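Long-range contact in 11S globulin subunit beta (Cucurbita maxima, PDB 2E9Q), which serves as a seed storage protein of pumpkin, a nutrient reservoir that in its mature form is a hexamer of two-chain subunits: residues I70-L75 / M147-Q152. Numbering follows the deposited sequence. Where two conformers were deposited one is given.
Sequences IRPKGL and MYNRGQ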
# COMPACT_ATOMS: atom_id res chain seq x y z
N ILE A 70 33.61 2.27 -10.94
CA ILE A 70 34.35 3.48 -10.67
C ILE A 70 35.83 3.18 -10.58
O ILE A 70 36.27 2.35 -9.78
CB ILE A 70 33.84 4.13 -9.38
CG1 ILE A 70 32.32 4.31 -9.48
CG2 ILE A 70 34.53 5.49 -9.15
CD1 ILE A 70 31.67 4.70 -8.19
N ARG A 71 36.60 3.86 -11.41
CA ARG A 71 38.04 3.65 -11.42
C ARG A 71 38.69 4.42 -10.28
O ARG A 71 38.10 5.37 -9.75
CB ARG A 71 38.62 4.14 -12.75
CG ARG A 71 37.97 3.54 -13.98
CD ARG A 71 38.21 4.44 -15.19
NE ARG A 71 37.47 3.98 -16.36
CZ ARG A 71 37.08 4.78 -17.34
NH1 ARG A 71 37.36 6.07 -17.31
NH2 ARG A 71 36.40 4.28 -18.36
N PRO A 72 39.90 4.01 -9.87
CA PRO A 72 40.62 4.67 -8.79
C PRO A 72 40.55 6.18 -8.88
O PRO A 72 40.68 6.75 -9.96
CB PRO A 72 42.03 4.13 -8.96
CG PRO A 72 41.76 2.70 -9.34
CD PRO A 72 40.68 2.87 -10.40
N LYS A 73 40.30 6.81 -7.73
CA LYS A 73 40.18 8.26 -7.65
C LYS A 73 38.87 8.73 -8.27
O LYS A 73 38.68 9.92 -8.51
CB LYS A 73 41.36 8.96 -8.35
CG LYS A 73 42.75 8.60 -7.79
CD LYS A 73 42.89 8.97 -6.32
CE LYS A 73 44.25 8.55 -5.76
NZ LYS A 73 44.39 8.84 -4.30
N GLY A 74 37.97 7.78 -8.51
CA GLY A 74 36.69 8.12 -9.11
C GLY A 74 35.65 8.57 -8.10
O GLY A 74 35.54 8.02 -7.01
N LEU A 75 34.88 9.59 -8.48
CA LEU A 75 33.83 10.11 -7.62
C LEU A 75 32.46 10.11 -8.31
O LEU A 75 32.24 10.81 -9.29
CB LEU A 75 34.18 11.55 -7.20
CG LEU A 75 33.08 12.32 -6.46
CD1 LEU A 75 32.90 11.75 -5.04
CD2 LEU A 75 33.43 13.81 -6.40
N MET A 147 29.72 8.46 -3.80
CA MET A 147 30.69 7.44 -3.47
C MET A 147 32.01 7.71 -4.15
O MET A 147 32.05 8.20 -5.29
CB MET A 147 30.15 6.07 -3.84
CG MET A 147 28.95 5.66 -3.00
SD MET A 147 28.24 4.08 -3.46
CE MET A 147 26.96 4.62 -4.59
N TYR A 148 33.09 7.40 -3.44
CA TYR A 148 34.44 7.61 -3.92
C TYR A 148 35.24 6.33 -3.79
O TYR A 148 35.13 5.61 -2.81
CB TYR A 148 35.11 8.72 -3.10
CG TYR A 148 36.59 8.86 -3.35
CD1 TYR A 148 37.07 9.56 -4.45
CD2 TYR A 148 37.51 8.26 -2.49
CE1 TYR A 148 38.45 9.66 -4.69
CE2 TYR A 148 38.88 8.35 -2.72
CZ TYR A 148 39.34 9.05 -3.83
OH TYR A 148 40.69 9.15 -4.06
N ASN A 149 36.05 6.05 -4.80
CA ASN A 149 36.89 4.87 -4.81
C ASN A 149 38.25 5.30 -4.27
O ASN A 149 38.88 6.22 -4.81
CB ASN A 149 37.03 4.34 -6.24
CG ASN A 149 37.86 3.07 -6.31
OD1 ASN A 149 38.11 2.42 -5.30
ND2 ASN A 149 38.27 2.70 -7.53
N ARG A 150 38.69 4.67 -3.18
CA ARG A 150 39.98 5.00 -2.59
C ARG A 150 40.94 3.81 -2.69
O ARG A 150 42.01 3.81 -2.09
CB ARG A 150 39.81 5.43 -1.12
CG ARG A 150 39.63 4.31 -0.10
CD ARG A 150 39.48 4.92 1.30
NE ARG A 150 39.78 4.01 2.41
CZ ARG A 150 38.98 3.02 2.82
NH1 ARG A 150 37.81 2.80 2.23
NH2 ARG A 150 39.35 2.26 3.84
N GLY A 151 40.53 2.80 -3.45
CA GLY A 151 41.36 1.62 -3.62
C GLY A 151 42.14 1.66 -4.93
O GLY A 151 42.08 2.64 -5.66
N GLN A 152 42.86 0.58 -5.22
CA GLN A 152 43.65 0.51 -6.45
C GLN A 152 42.89 -0.20 -7.55
O GLN A 152 43.14 0.03 -8.74
CB GLN A 152 44.99 -0.20 -6.20
CG GLN A 152 45.90 0.56 -5.26
CD GLN A 152 46.18 1.97 -5.72
OE1 GLN A 152 46.70 2.79 -4.96
NE2 GLN A 152 45.84 2.27 -6.97
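The Asn149 side chain points at the type II turn that runs from Arg71 to Gly74. Its CG lies anti to the backbone N (chi1 -178°), which carries the amide towards the turn. Asn149 ND2 comes to 3.0 Å from Ile70 O. It also lies 3.1 Å from Pro72 N, a close contact but not a hydrogen bond. Outside the two segments, Asn149 ND2 hydrogen-bonds to Ser153 O. On the other branch, Asn149 OD1 accepts from Gly151 N at 3.1 Å, an Asx turn in which the donor sits well above the carbonyl plane. The amide is thus held from both of its polar atoms. The backbone of Asn149 also pairs with the turn. Asn149 N gives a near-straight bond (162°) to Gly74 O at 3.0 Å, and Asn149 O takes a weak one from Lys73 N.

Tyr148 lies beside Lys73, both side chains pointing the same way. Tyr148 CE1 is 3.7 Å from Lys73 CA, and Lys73 CD passes 3.2 Å from Tyr148 OH. That buried hydroxyl has no polar partner in the model. Leu75 CB meets the ring at its edge, and Phe249 also packs against it.

Pro72 extends the contact past the strand end, with Pro72 CG 3.1 Å from Gln152 O. Leu75 and Tyr148 form a non-hydrogen-bonded antiparallel pair. Here the turn leading from strand 63-70 into strand 74-81 packs on the end of strand 145-149, joining neighbouring antiparallel strands of the N-terminal cupin beta-barrel.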